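Local coordinates for Tol-Pal system protein TolB (Acinetobacter baumannii, PDB 7MX5) that probably works in the periplasm as part of the Tol-Pal system, which takes part in outer membrane invagination during cell division and helps keep the outer membrane intact, at residues N24-Y29 against S108-A113; G82-Y87 against N100-V105; S257-E262 against T275-G280; S281-R286 against S302-G307. All coordinates share one frame; numbering follows the deposited sequence.

Contact 1 (N24-Y29 against S108-A113); sequences NDNGLY and SRIRQA
L28 and I110 carry the contact, their side chains running antiparallel alongside each other, with L28 CD2 3.5 Å from I110 CD1. The ethyl branch of I110 does the touching: CG1 stands anti to the backbone N (chi1 172°), and CD1 is carried out toward the loop. There the same methyl meets two further residues, N26 through its CB at 4.2 Å and G27 through its carbonyl carbon at 4.3 Å. L28 CD2 reaches on along the helix and comes 4.0 Å from A113 CB, three residues after I110. The partners are thus the loop between strand 16-19 and helix 29-37, part of the TolB amino-terminal domain, and the first turn of helix 110-126. Two residues of the neighbouring sheet close in as well, I76 against N26 and L28, and F83 against N26 and I110. Within the loop D25 forms an Asx turn, its OD2 accepting from G27 N at 2.8 Å, the donor standing 70° out of the carboxylate plane. Weak bonds from the backbone N of L28 and of Y29 also reach D25 OD1. G27, with a phi of 94°, follows a path that favours glycine.

Contact 2 (G82-Y87 against N100-V105); sequences GFEVHY and NELLNV
F83 pairs with V105, V85 with L103 and Y87 with E101 in an antiparallel ladder whose three hydrogen-bonded pairs each make two backbone bonds. The bonds are even, from 2.9 Å for V105 N to F83 O up to 3.1 Å for F83 N to V105 O. The strand axes run at 165° to each other. Apolar packing follows on the face of F83, V85 and Y87. V105 CB sits over one face of the F83 ring, 3.7 Å from its centroid, a CH-pi contact that is flanked by both valine methyls. V85 and L103 project together from the sheet, V85 CG1 being 3.7 Å from L103 CB. Next to them E101 CB lies 3.6 Å from Y87 CZ. The other face has mixed partners: L102 CD2 packs 3.6 Å from the carboxylate carbon CD of E84, while CD1 lies against H86 CB. The polar side-chain bond runs from H86 NE2 to N100 OD1 at 3.1 Å; NE2 stands 43° out of the plane of that carbonyl, and the same oxygen also accepts from Q88. Helix 110-126 covers the F83 face, with I110 on F83, M116 on L103 and V117 and A120 on Y87. The arrangement is a beta hairpin, strands 83-91 and 96-105, at one margin of a mixed sheet with a helix packed across it.

Contact 3 (S257-E262 against T275-G280); sequences SGIDTE and TSDRGG
S257 and D277 face each other at a CA separation of 5.1 Å, as do T261 and T275, and between these two points the loop 257-262 bows outward. I259 spans the bow. Its CG1 sits in the fork between its own N and C (chi1 58°) and approaches D277 CB to 3.6 Å, while CD1 continues to T275 CG2 at 3.8 Å; the isoleucine crosses both partners at about a right angle. P282 adds to this patch by touching I259 and D277. The fold is a beta propeller: the loop 257-262 leads into strand 263-265, the first of a four-stranded blade, and 275-280 leaves the second strand through a type I turn from D277 to G280. At the T261 end, OG1 donates to T275 O at 2.6 Å, meeting that oxygen in the carbonyl plane and on a lone pair, with a C=O...OG1 angle of 129°. The threonine hydroxyl is anti to the backbone N (chi1 -175°), which turns it onto the strand. At the other end D277 N makes a weak bond of 3.2 Å to S257 OG, although its N-H points almost straight at the oxygen. S276 OG accepts from R278 N two residues on, an ST turn, and is also hydrogen-bonded to N255 OD1. R278 swings off to a cation-pi contact with Y285, and E262 OE2 forms a salt bridge with R306 of the next blade.

Contact 4 (S281-R286 against S302-G307); sequences SPQIYR and SFNARG
Two successive propeller blades meet where P282 and Q283, leading into the third strand of one, reach F303 and N304, leading into the first strand of the next. The strand axes diverge by 55°, and no backbone ladder forms between them. The backbone link is a bond from N304 N to P282 O, 2.9 Å long and nearly straight at the hydrogen (176°). Beside it N304 ND2 donates to Q283 OE1 at 3.0 Å, arriving in the carbonyl plane on a lone pair. The Q283 chain folds at chi2 (-60°), which brings its NE2 back to S281 OG at 3.2 Å. P282 CG packs 3.5 Å from F303 CD2, crossing the side chain obliquely. Further along, I284 CD1 lies 3.7 Å from G307 CA; the glycine, having no side chain, lets the methyl come this close to the backbone. Other partners complete the amides: T298 OG1 bonds Q283 OE1, N304 ND2 also donates to K300 O, and H320 ND1 bonds N304 OD1. Each polar end of these two buried amides therefore has a partner, which fixes how they are turned and offsets the cost of burying them between blades.

The four contacts form two groups on opposite sides of the chain's centre. Contacts 1 and 2 belong together, with centres 10 Å apart: contact 2 is nested along the chain inside the loop closed by contact 1, and I110 CD1 meets F83 CZ at 3.5 Å while A113 CB lies 3.7 Å from V105 CG2. Contacts 3 and 4 lie in the propeller with centres 8 Å apart. Contact 3 reaches strand 271-276 and contact 4 its neighbour 283-288, joined by the backbone hydrogen bond from S276 N to Q283 O (2.8 Å). R306 N bonds T275 OG1 at 3.0 Å across the blades. The nearest atoms of contacts 1 and 4 are about 28 Å apart.

Contact 1 (N24-Y29 against S108-A113)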
loop_
_atom_site.group_PDB
_atom_site.type_symbol
_atom_site.label_atom_id
_atom_site.label_comp_id
_atom_site.label_asym_id
_atom_site.label_seq_id
_atom_site.Cartn_x
_atom_site.Cartn_y
_atom_site.Cartn_z
ATOM N N ASN A 24 -27.176 -18.236 -7.559
ATOM C CA ASN A 24 -27.833 -16.964 -7.255
ATOM C C ASN A 24 -26.802 -15.905 -6.865
ATOM O O ASN A 24 -26.938 -15.207 -5.858
ATOM C CB ASN A 24 -28.893 -17.136 -6.163
ATOM C CG ASN A 24 -29.862 -15.972 -6.102
ATOM O OD1 ASN A 24 -30.095 -15.290 -7.099
ATOM N ND2 ASN A 24 -30.432 -15.739 -4.926
ATOM N N ASP A 25 -25.756 -15.793 -7.680
ATOM C CA ASP A 25 -24.659 -14.887 -7.376
ATOM C C ASP A 25 -25.091 -13.432 -7.528
ATOM O O ASP A 25 -25.930 -13.089 -8.364
ATOM C CB ASP A 25 -23.463 -15.174 -8.282
ATOM C CG ASP A 25 -22.243 -14.354 -7.915
ATOM O OD1 ASP A 25 -21.717 -14.533 -6.796
ATOM O OD2 ASP A 25 -21.806 -13.534 -8.748
ATOM N N ASN A 26 -24.495 -12.575 -6.702
ATOM C CA ASN A 26 -24.773 -11.146 -6.687
ATOM C C ASN A 26 -23.770 -10.341 -7.500
ATOM O O ASN A 26 -23.847 -9.108 -7.508
ATOM C CB ASN A 26 -24.781 -10.637 -5.242
ATOM C CG ASN A 26 -25.841 -9.586 -4.995
ATOM O OD1 ASN A 26 -26.716 -9.360 -5.831
ATOM N ND2 ASN A 26 -25.764 -8.931 -3.843
ATOM N N GLY A 27 -22.848 -11.002 -8.193
ATOM C CA GLY A 27 -21.669 -10.338 -8.708
ATOM C C GLY A 27 -20.479 -10.433 -7.784
ATOM O O GLY A 27 -19.528 -9.656 -7.931
ATOM N N LEU A 28 -20.504 -11.370 -6.836
ATOM C CA LEU A 28 -19.481 -11.469 -5.803
ATOM C C LEU A 28 -18.279 -12.275 -6.278
ATOM O O LEU A 28 -17.134 -11.824 -6.161
ATOM C CB LEU A 28 -20.086 -12.100 -4.545
ATOM C CG LEU A 28 -19.367 -12.017 -3.196
ATOM C CD1 LEU A 28 -18.327 -13.121 -3.036
ATOM C CD2 LEU A 28 -18.734 -10.656 -3.015
ATOM N N TYR A 29 -18.523 -13.472 -6.810
ATOM C CA TYR A 29 -17.422 -14.369 -7.139
ATOM C C TYR A 29 -16.485 -13.855 -8.234
ATOM O O TYR A 29 -15.290 -14.193 -8.167
ATOM C CB TYR A 29 -17.980 -15.764 -7.482
ATOM C CG TYR A 29 -18.376 -16.000 -8.925
ATOM C CD1 TYR A 29 -17.436 -16.381 -9.878
ATOM C CD2 TYR A 29 -19.697 -15.872 -9.328
ATOM C CE1 TYR A 29 -17.801 -16.603 -11.193
ATOM C CE2 TYR A 29 -20.071 -16.091 -10.638
ATOM C CZ TYR A 29 -19.121 -16.456 -11.566
ATOM O OH TYR A 29 -19.493 -16.678 -12.872
ATOM N N SER A 108 -25.463 -2.639 -0.542
ATOM C CA SER A 108 -24.526 -2.373 -1.630
ATOM C C SER A 108 -23.091 -2.240 -1.135
ATOM O O SER A 108 -22.383 -1.294 -1.500
ATOM C CB SER A 108 -24.942 -1.106 -2.378
ATOM O OG SER A 108 -26.339 -0.891 -2.264
ATOM N N ARG A 109 -22.658 -3.179 -0.299
ATOM C CA ARG A 109 -21.265 -3.246 0.120
ATOM C C ARG A 109 -20.649 -4.518 -0.444
ATOM O O ARG A 109 -20.138 -5.360 0.300
ATOM C CB ARG A 109 -21.155 -3.199 1.645
ATOM C CG ARG A 109 -21.701 -1.917 2.256
ATOM C CD ARG A 109 -21.047 -0.695 1.630
ATOM N NE ARG A 109 -19.729 -0.431 2.194
ATOM C CZ ARG A 109 -18.628 -0.258 1.476
ATOM N NH1 ARG A 109 -18.646 -0.321 0.155
ATOM N NH2 ARG A 109 -17.477 -0.017 2.100
ATOM N N ILE A 110 -20.690 -4.652 -1.765
ATOM C CA ILE A 110 -20.370 -5.912 -2.427
ATOM C C ILE A 110 -18.876 -6.043 -2.703
ATOM O O ILE A 110 -18.309 -7.130 -2.566
ATOM C CB ILE A 110 -21.204 -6.028 -3.722
ATOM C CG1 ILE A 110 -20.766 -7.229 -4.557
ATOM C CG2 ILE A 110 -21.133 -4.737 -4.527
ATOM C CD1 ILE A 110 -21.336 -8.535 -4.072
ATOM N N ARG A 111 -18.211 -4.951 -3.090
ATOM C CA ARG A 111 -16.779 -5.024 -3.364
ATOM C C ARG A 111 -15.978 -5.297 -2.098
ATOM O O ARG A 111 -14.962 -6.000 -2.148
ATOM C CB ARG A 111 -16.302 -3.734 -4.033
ATOM C CG ARG A 111 -16.617 -3.659 -5.520
ATOM C CD ARG A 111 -15.669 -2.713 -6.249
ATOM N NE ARG A 111 -14.419 -3.358 -6.637
ATOM C CZ ARG A 111 -14.306 -4.278 -7.586
ATOM N NH1 ARG A 111 -15.353 -4.690 -8.281
ATOM N NH2 ARG A 111 -13.108 -4.795 -7.848
ATOM N N GLN A 112 -16.417 -4.758 -0.957
ATOM C CA GLN A 112 -15.736 -5.048 0.300
ATOM C C GLN A 112 -15.949 -6.493 0.732
ATOM O O GLN A 112 -15.068 -7.084 1.366
ATOM C CB GLN A 112 -16.209 -4.084 1.391
ATOM C CG GLN A 112 -17.631 -4.330 1.869
ATOM C CD GLN A 112 -17.883 -3.818 3.273
ATOM O OE1 GLN A 112 -17.745 -2.626 3.546
ATOM N NE2 GLN A 112 -18.258 -4.721 4.171
ATOM N N ALA A 113 -17.098 -7.082 0.390
ATOM C CA ALA A 113 -17.360 -8.466 0.769
ATOM C C ALA A 113 -16.482 -9.427 -0.021
ATOM O O ALA A 113 -15.964 -10.404 0.535
ATOM C CB ALA A 113 -18.838 -8.797 0.565
#

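Contact 2 (G82-Y87 against N100-V105)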
loop_
_atom_site.group_PDB
_atom_site.type_symbol
_atom_site.label_atom_id
_atom_site.label_comp_id
_atom_site.label_asym_id
_atom_site.label_seq_id
_atom_site.Cartn_x
_atom_site.Cartn_y
_atom_site.Cartn_z
ATOM N N GLY A 82 -29.119 -6.708 3.357
ATOM C CA GLY A 82 -28.538 -6.938 2.051
ATOM C C GLY A 82 -28.562 -8.392 1.637
ATOM O O GLY A 82 -29.592 -8.896 1.182
ATOM N N PHE A 83 -27.434 -9.083 1.791
ATOM C CA PHE A 83 -27.354 -10.481 1.402
ATOM C C PHE A 83 -26.314 -11.188 2.256
ATOM O O PHE A 83 -25.433 -10.563 2.850
ATOM C CB PHE A 83 -27.020 -10.636 -0.088
ATOM C CG PHE A 83 -25.625 -10.208 -0.448
ATOM C CD1 PHE A 83 -25.336 -8.876 -0.696
ATOM C CD2 PHE A 83 -24.603 -11.140 -0.552
ATOM C CE1 PHE A 83 -24.057 -8.482 -1.036
ATOM C CE2 PHE A 83 -23.321 -10.751 -0.888
ATOM C CZ PHE A 83 -23.048 -9.419 -1.130
ATOM N N GLU A 84 -26.436 -12.511 2.307
ATOM C CA GLU A 84 -25.495 -13.377 2.997
ATOM C C GLU A 84 -24.682 -14.152 1.970
ATOM O O GLU A 84 -25.196 -14.520 0.910
ATOM C CB GLU A 84 -26.224 -14.358 3.920
ATOM C CG GLU A 84 -26.124 -14.030 5.394
ATOM C CD GLU A 84 -27.054 -14.877 6.239
ATOM O OE1 GLU A 84 -27.366 -16.014 5.825
ATOM O OE2 GLU A 84 -27.475 -14.406 7.317
ATOM N N VAL A 85 -23.413 -14.396 2.284
ATOM C CA VAL A 85 -22.556 -15.237 1.460
ATOM C C VAL A 85 -22.015 -16.359 2.335
ATOM O O VAL A 85 -21.338 -16.106 3.339
ATOM C CB VAL A 85 -21.419 -14.441 0.795
ATOM C CG1 VAL A 85 -20.699 -13.550 1.800
ATOM C CG2 VAL A 85 -20.440 -15.389 0.112
ATOM N N HIS A 86 -22.342 -17.594 1.970
ATOM C CA HIS A 86 -21.803 -18.788 2.610
ATOM C C HIS A 86 -20.788 -19.388 1.648
ATOM O O HIS A 86 -21.163 -19.910 0.594
ATOM C CB HIS A 86 -22.913 -19.783 2.944
ATOM C CG HIS A 86 -22.439 -20.982 3.705
ATOM N ND1 HIS A 86 -23.184 -22.138 3.813
ATOM C CD2 HIS A 86 -21.295 -21.207 4.393
ATOM C CE1 HIS A 86 -22.520 -23.021 4.536
ATOM N NE2 HIS A 86 -21.371 -22.481 4.901
ATOM N N TYR A 87 -19.508 -19.303 1.999
ATOM C CA TYR A 87 -18.438 -19.734 1.114
ATOM C C TYR A 87 -17.542 -20.742 1.818
ATOM O O TYR A 87 -17.445 -20.764 3.049
ATOM C CB TYR A 87 -17.602 -18.543 0.619
ATOM C CG TYR A 87 -16.850 -17.807 1.706
ATOM C CD1 TYR A 87 -17.465 -16.808 2.448
ATOM C CD2 TYR A 87 -15.520 -18.102 1.979
ATOM C CE1 TYR A 87 -16.780 -16.129 3.438
ATOM C CE2 TYR A 87 -14.828 -17.429 2.967
ATOM C CZ TYR A 87 -15.462 -16.443 3.693
ATOM O OH TYR A 87 -14.778 -15.769 4.678
ATOM N N ASN A 100 -14.951 -22.571 6.040
ATOM C CA ASN A 100 -16.399 -22.776 5.957
ATOM C C ASN A 100 -17.030 -21.631 6.750
ATOM O O ASN A 100 -17.286 -21.756 7.949
ATOM C CB ASN A 100 -16.821 -24.137 6.492
ATOM C CG ASN A 100 -18.328 -24.321 6.492
ATOM O OD1 ASN A 100 -18.963 -24.357 5.437
ATOM N ND2 ASN A 100 -18.910 -24.438 7.681
ATOM N N GLU A 101 -17.260 -20.513 6.067
ATOM C CA GLU A 101 -17.608 -19.264 6.724
ATOM C C GLU A 101 -18.862 -18.661 6.111
ATOM O O GLU A 101 -19.189 -18.906 4.946
ATOM C CB GLU A 101 -16.458 -18.250 6.629
ATOM C CG GLU A 101 -15.133 -18.754 7.178
ATOM C CD GLU A 101 -15.051 -18.659 8.688
ATOM O OE1 GLU A 101 -16.020 -18.176 9.310
ATOM O OE2 GLU A 101 -14.017 -19.069 9.254
ATOM N N LEU A 102 -19.558 -17.866 6.919
ATOM C CA LEU A 102 -20.659 -17.030 6.465
ATOM C C LEU A 102 -20.316 -15.579 6.764
ATOM O O LEU A 102 -19.863 -15.260 7.868
ATOM C CB LEU A 102 -21.976 -17.409 7.147
ATOM C CG LEU A 102 -23.195 -16.633 6.639
ATOM C CD1 LEU A 102 -24.033 -17.486 5.696
ATOM C CD2 LEU A 102 -24.035 -16.104 7.792
ATOM N N LEU A 103 -20.524 -14.708 5.781
ATOM C CA LEU A 103 -20.275 -13.280 5.931
ATOM C C LEU A 103 -21.558 -12.529 5.611
ATOM O O LEU A 103 -22.122 -12.693 4.524
ATOM C CB LEU A 103 -19.134 -12.821 5.022
ATOM C CG LEU A 103 -18.860 -11.315 4.989
ATOM C CD1 LEU A 103 -18.048 -10.891 6.202
ATOM C CD2 LEU A 103 -18.149 -10.926 3.702
ATOM N N ASN A 104 -22.021 -11.722 6.559
ATOM C CA ASN A 104 -23.206 -10.901 6.361
ATOM C C ASN A 104 -22.803 -9.589 5.705
ATOM O O ASN A 104 -21.913 -8.887 6.199
ATOM C CB ASN A 104 -23.915 -10.644 7.690
ATOM C CG ASN A 104 -24.912 -11.732 8.035
ATOM O OD1 ASN A 104 -26.063 -11.697 7.599
ATOM N ND2 ASN A 104 -24.471 -12.711 8.817
ATOM N N VAL A 105 -23.450 -9.266 4.594
ATOM C CA VAL A 105 -23.105 -8.104 3.783
ATOM C C VAL A 105 -24.260 -7.113 3.857
ATOM O O VAL A 105 -25.401 -7.474 3.538
ATOM C CB VAL A 105 -22.810 -8.496 2.329
ATOM C CG1 VAL A 105 -22.116 -7.355 1.619
ATOM C CG2 VAL A 105 -21.964 -9.757 2.285
#

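Contact 3 (S257-E262 against T275-G280)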
loop_
_atom_site.group_PDB
_atom_site.type_symbol
_atom_site.label_atom_id
_atom_site.label_comp_id
_atom_site.label_asym_id
_atom_site.label_seq_id
_atom_site.Cartn_x
_atom_site.Cartn_y
_atom_site.Cartn_z
ATOM N N SER A 257 22.029 18.449 5.662
ATOM C CA SER A 257 22.976 17.791 4.768
ATOM C C SER A 257 22.927 18.271 3.323
ATOM O O SER A 257 23.687 17.757 2.495
ATOM C CB SER A 257 22.760 16.274 4.797
ATOM O OG SER A 257 21.459 15.931 4.353
ATOM N N GLY A 258 22.062 19.223 2.987
ATOM C CA GLY A 258 22.063 19.799 1.658
ATOM C C GLY A 258 21.173 19.120 0.639
ATOM O O GLY A 258 21.170 19.537 -0.527
ATOM N N ILE A 259 20.429 18.084 1.026
ATOM C CA ILE A 259 19.434 17.464 0.164
ATOM C C ILE A 259 18.120 17.392 0.931
ATOM O O ILE A 259 18.074 17.561 2.150
ATOM C CB ILE A 259 19.852 16.059 -0.322
ATOM C CG1 ILE A 259 20.115 15.135 0.870
ATOM C CG2 ILE A 259 21.073 16.144 -1.229
ATOM C CD1 ILE A 259 20.041 13.662 0.526
ATOM N N ASP A 260 17.040 17.143 0.195
ATOM C CA ASP A 260 15.732 16.986 0.813
ATOM C C ASP A 260 15.608 15.596 1.421
ATOM O O ASP A 260 15.991 14.595 0.807
ATOM C CB ASP A 260 14.620 17.220 -0.208
ATOM C CG ASP A 260 13.511 18.101 0.334
ATOM O OD1 ASP A 260 12.897 17.726 1.356
ATOM O OD2 ASP A 260 13.254 19.170 -0.258
ATOM N N THR A 261 15.068 15.537 2.636
ATOM C CA THR A 261 15.003 14.303 3.399
ATOM C C THR A 261 13.584 14.065 3.898
ATOM O O THR A 261 12.745 14.969 3.917
ATOM C CB THR A 261 15.972 14.327 4.588
ATOM O OG1 THR A 261 15.965 13.051 5.240
ATOM C CG2 THR A 261 15.570 15.407 5.580
ATOM N N GLU A 262 13.325 12.819 4.293
ATOM C CA GLU A 262 12.047 12.405 4.853
ATOM C C GLU A 262 12.303 11.398 5.964
ATOM O O GLU A 262 13.136 10.501 5.814
ATOM C CB GLU A 262 11.127 11.782 3.789
ATOM C CG GLU A 262 11.036 12.560 2.483
ATOM C CD GLU A 262 12.094 12.139 1.480
ATOM O OE1 GLU A 262 12.870 11.209 1.787
ATOM O OE2 GLU A 262 12.152 12.744 0.389
ATOM N N THR A 275 16.808 9.899 5.029
ATOM C CA THR A 275 17.824 10.051 3.998
ATOM C C THR A 275 18.790 11.162 4.387
ATOM O O THR A 275 18.390 12.168 4.981
ATOM C CB THR A 275 17.175 10.361 2.647
ATOM O OG1 THR A 275 16.299 9.288 2.281
ATOM C CG2 THR A 275 18.228 10.545 1.564
ATOM N N SER A 276 20.065 10.975 4.053
ATOM C CA SER A 276 21.093 11.903 4.493
ATOM C C SER A 276 22.214 11.972 3.468
ATOM O O SER A 276 22.595 10.954 2.884
ATOM C CB SER A 276 21.655 11.475 5.849
ATOM O OG SER A 276 22.701 12.344 6.240
ATOM N N ASP A 277 22.745 13.180 3.262
ATOM C CA ASP A 277 23.904 13.403 2.407
ATOM C C ASP A 277 25.151 13.750 3.213
ATOM O O ASP A 277 26.126 14.265 2.654
ATOM C CB ASP A 277 23.611 14.506 1.388
ATOM C CG ASP A 277 24.459 14.387 0.133
ATOM O OD1 ASP A 277 24.280 13.403 -0.616
ATOM O OD2 ASP A 277 25.305 15.275 -0.104
ATOM N N ARG A 278 25.142 13.474 4.520
ATOM C CA ARG A 278 26.261 13.853 5.377
ATOM C C ARG A 278 27.541 13.097 5.041
ATOM O O ARG A 278 28.625 13.536 5.439
ATOM C CB ARG A 278 25.898 13.628 6.846
ATOM C CG ARG A 278 25.597 12.182 7.202
ATOM C CD ARG A 278 25.784 11.933 8.686
ATOM N NE ARG A 278 24.559 12.177 9.438
ATOM C CZ ARG A 278 24.446 12.031 10.751
ATOM N NH1 ARG A 278 25.464 11.622 11.491
ATOM N NH2 ARG A 278 23.284 12.305 11.336
ATOM N N GLY A 279 27.445 11.982 4.326
ATOM C CA GLY A 279 28.605 11.233 3.900
ATOM C C GLY A 279 29.077 11.522 2.495
ATOM O O GLY A 279 30.005 10.859 2.020
ATOM N N GLY A 280 28.476 12.495 1.813
ATOM C CA GLY A 280 28.817 12.813 0.444
ATOM C C GLY A 280 27.917 12.182 -0.595
ATOM O O GLY A 280 28.058 12.492 -1.785
#

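Contact 4 (S281-R286 against S302-G307)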
loop_
_atom_site.group_PDB
_atom_site.type_symbol
_atom_site.label_atom_id
_atom_site.label_comp_id
_atom_site.label_asym_id
_atom_site.label_seq_id
_atom_site.Cartn_x
_atom_site.Cartn_y
_atom_site.Cartn_z
ATOM N N SER A 281 27.001 11.309 -0.183
ATOM C CA SER A 281 26.073 10.644 -1.084
ATOM C C SER A 281 24.809 10.320 -0.309
ATOM O O SER A 281 24.878 10.040 0.894
ATOM C CB SER A 281 26.678 9.363 -1.675
ATOM O OG SER A 281 26.820 8.363 -0.681
ATOM N N PRO A 282 23.643 10.356 -0.957
ATOM C CA PRO A 282 22.385 10.072 -0.246
ATOM C C PRO A 282 22.342 8.629 0.239
ATOM O O PRO A 282 22.389 7.689 -0.557
ATOM C CB PRO A 282 21.303 10.350 -1.299
ATOM C CG PRO A 282 21.976 11.117 -2.387
ATOM C CD PRO A 282 23.424 10.764 -2.355
ATOM N N GLN A 283 22.257 8.462 1.557
ATOM C CA GLN A 283 22.146 7.154 2.182
ATOM C C GLN A 283 21.021 7.184 3.207
ATOM O O GLN A 283 20.548 8.250 3.610
ATOM C CB GLN A 283 23.462 6.731 2.852
ATOM C CG GLN A 283 24.638 6.583 1.898
ATOM C CD GLN A 283 24.397 5.543 0.819
ATOM O OE1 GLN A 283 23.599 4.620 0.991
ATOM N NE2 GLN A 283 25.094 5.687 -0.303
ATOM N N ILE A 284 20.592 5.997 3.624
ATOM C CA ILE A 284 19.525 5.847 4.606
ATOM C C ILE A 284 20.161 5.583 5.963
ATOM O O ILE A 284 20.914 4.615 6.127
ATOM C CB ILE A 284 18.556 4.719 4.220
ATOM C CG1 ILE A 284 17.682 5.151 3.042
ATOM C CG2 ILE A 284 17.689 4.331 5.409
ATOM C CD1 ILE A 284 16.813 4.046 2.503
ATOM N N TYR A 285 19.862 6.440 6.931
ATOM C CA TYR A 285 20.388 6.332 8.282
ATOM C C TYR A 285 19.255 6.048 9.259
ATOM O O TYR A 285 18.073 6.204 8.943
ATOM C CB TYR A 285 21.135 7.610 8.681
ATOM C CG TYR A 285 22.426 7.829 7.924
ATOM C CD1 TYR A 285 22.414 8.239 6.597
ATOM C CD2 TYR A 285 23.656 7.629 8.535
ATOM C CE1 TYR A 285 23.590 8.443 5.902
ATOM C CE2 TYR A 285 24.839 7.829 7.846
ATOM C CZ TYR A 285 24.799 8.235 6.529
ATOM O OH TYR A 285 25.972 8.438 5.837
ATOM N N ARG A 286 19.633 5.625 10.463
ATOM C CA ARG A 286 18.686 5.293 11.521
ATOM C C ARG A 286 19.018 6.116 12.757
ATOM O O ARG A 286 20.117 5.997 13.308
ATOM C CB ARG A 286 18.724 3.798 11.846
ATOM C CG ARG A 286 17.790 3.378 12.972
ATOM C CD ARG A 286 18.145 1.995 13.497
ATOM N NE ARG A 286 17.275 1.580 14.592
ATOM C CZ ARG A 286 17.560 1.742 15.878
ATOM N NH1 ARG A 286 18.685 2.314 16.270
ATOM N NH2 ARG A 286 16.690 1.321 16.792
ATOM N N SER A 302 25.777 4.001 -4.644
ATOM C CA SER A 302 26.043 5.413 -4.412
ATOM C C SER A 302 24.787 6.210 -4.090
ATOM O O SER A 302 24.875 7.426 -3.898
ATOM C CB SER A 302 26.734 6.023 -5.635
ATOM O OG SER A 302 26.252 5.429 -6.828
ATOM N N PHE A 303 23.627 5.561 -4.029
ATOM C CA PHE A 303 22.371 6.269 -3.811
ATOM C C PHE A 303 21.369 5.317 -3.179
ATOM O O PHE A 303 20.970 4.329 -3.803
ATOM C CB PHE A 303 21.830 6.832 -5.128
ATOM C CG PHE A 303 20.610 7.701 -4.971
ATOM C CD1 PHE A 303 19.346 7.141 -4.872
ATOM C CD2 PHE A 303 20.728 9.080 -4.941
ATOM C CE1 PHE A 303 18.226 7.939 -4.732
ATOM C CE2 PHE A 303 19.612 9.884 -4.803
ATOM C CZ PHE A 303 18.359 9.313 -4.698
ATOM N N ASN A 304 20.971 5.618 -1.946
ATOM C CA ASN A 304 19.894 4.911 -1.263
ATOM C C ASN A 304 19.086 5.945 -0.499
ATOM O O ASN A 304 19.635 6.655 0.348
ATOM C CB ASN A 304 20.437 3.835 -0.318
ATOM C CG ASN A 304 21.232 2.766 -1.044
ATOM O OD1 ASN A 304 20.694 1.725 -1.420
ATOM N ND2 ASN A 304 22.521 3.019 -1.241
ATOM N N ALA A 305 17.795 6.043 -0.799
ATOM C CA ALA A 305 16.991 7.123 -0.244
ATOM C C ALA A 305 15.526 6.716 -0.236
ATOM O O ALA A 305 15.137 5.697 -0.811
ATOM C CB ALA A 305 17.189 8.417 -1.037
ATOM N N ARG A 306 14.717 7.543 0.432
ATOM C CA ARG A 306 13.262 7.393 0.463
ATOM C C ARG A 306 12.858 6.020 0.998
ATOM O O ARG A 306 12.044 5.308 0.408
ATOM C CB ARG A 306 12.653 7.650 -0.918
ATOM C CG ARG A 306 12.580 9.124 -1.309
ATOM C CD ARG A 306 13.904 9.636 -1.857
ATOM N NE ARG A 306 14.187 11.001 -1.429
ATOM C CZ ARG A 306 15.269 11.687 -1.776
ATOM N NH1 ARG A 306 16.193 11.168 -2.567
ATOM N NH2 ARG A 306 15.426 12.926 -1.317
ATOM N N GLY A 307 13.440 5.651 2.138
ATOM C CA GLY A 307 13.141 4.366 2.732
ATOM C C GLY A 307 11.859 4.384 3.543
ATOM O O GLY A 307 11.485 5.388 4.148
#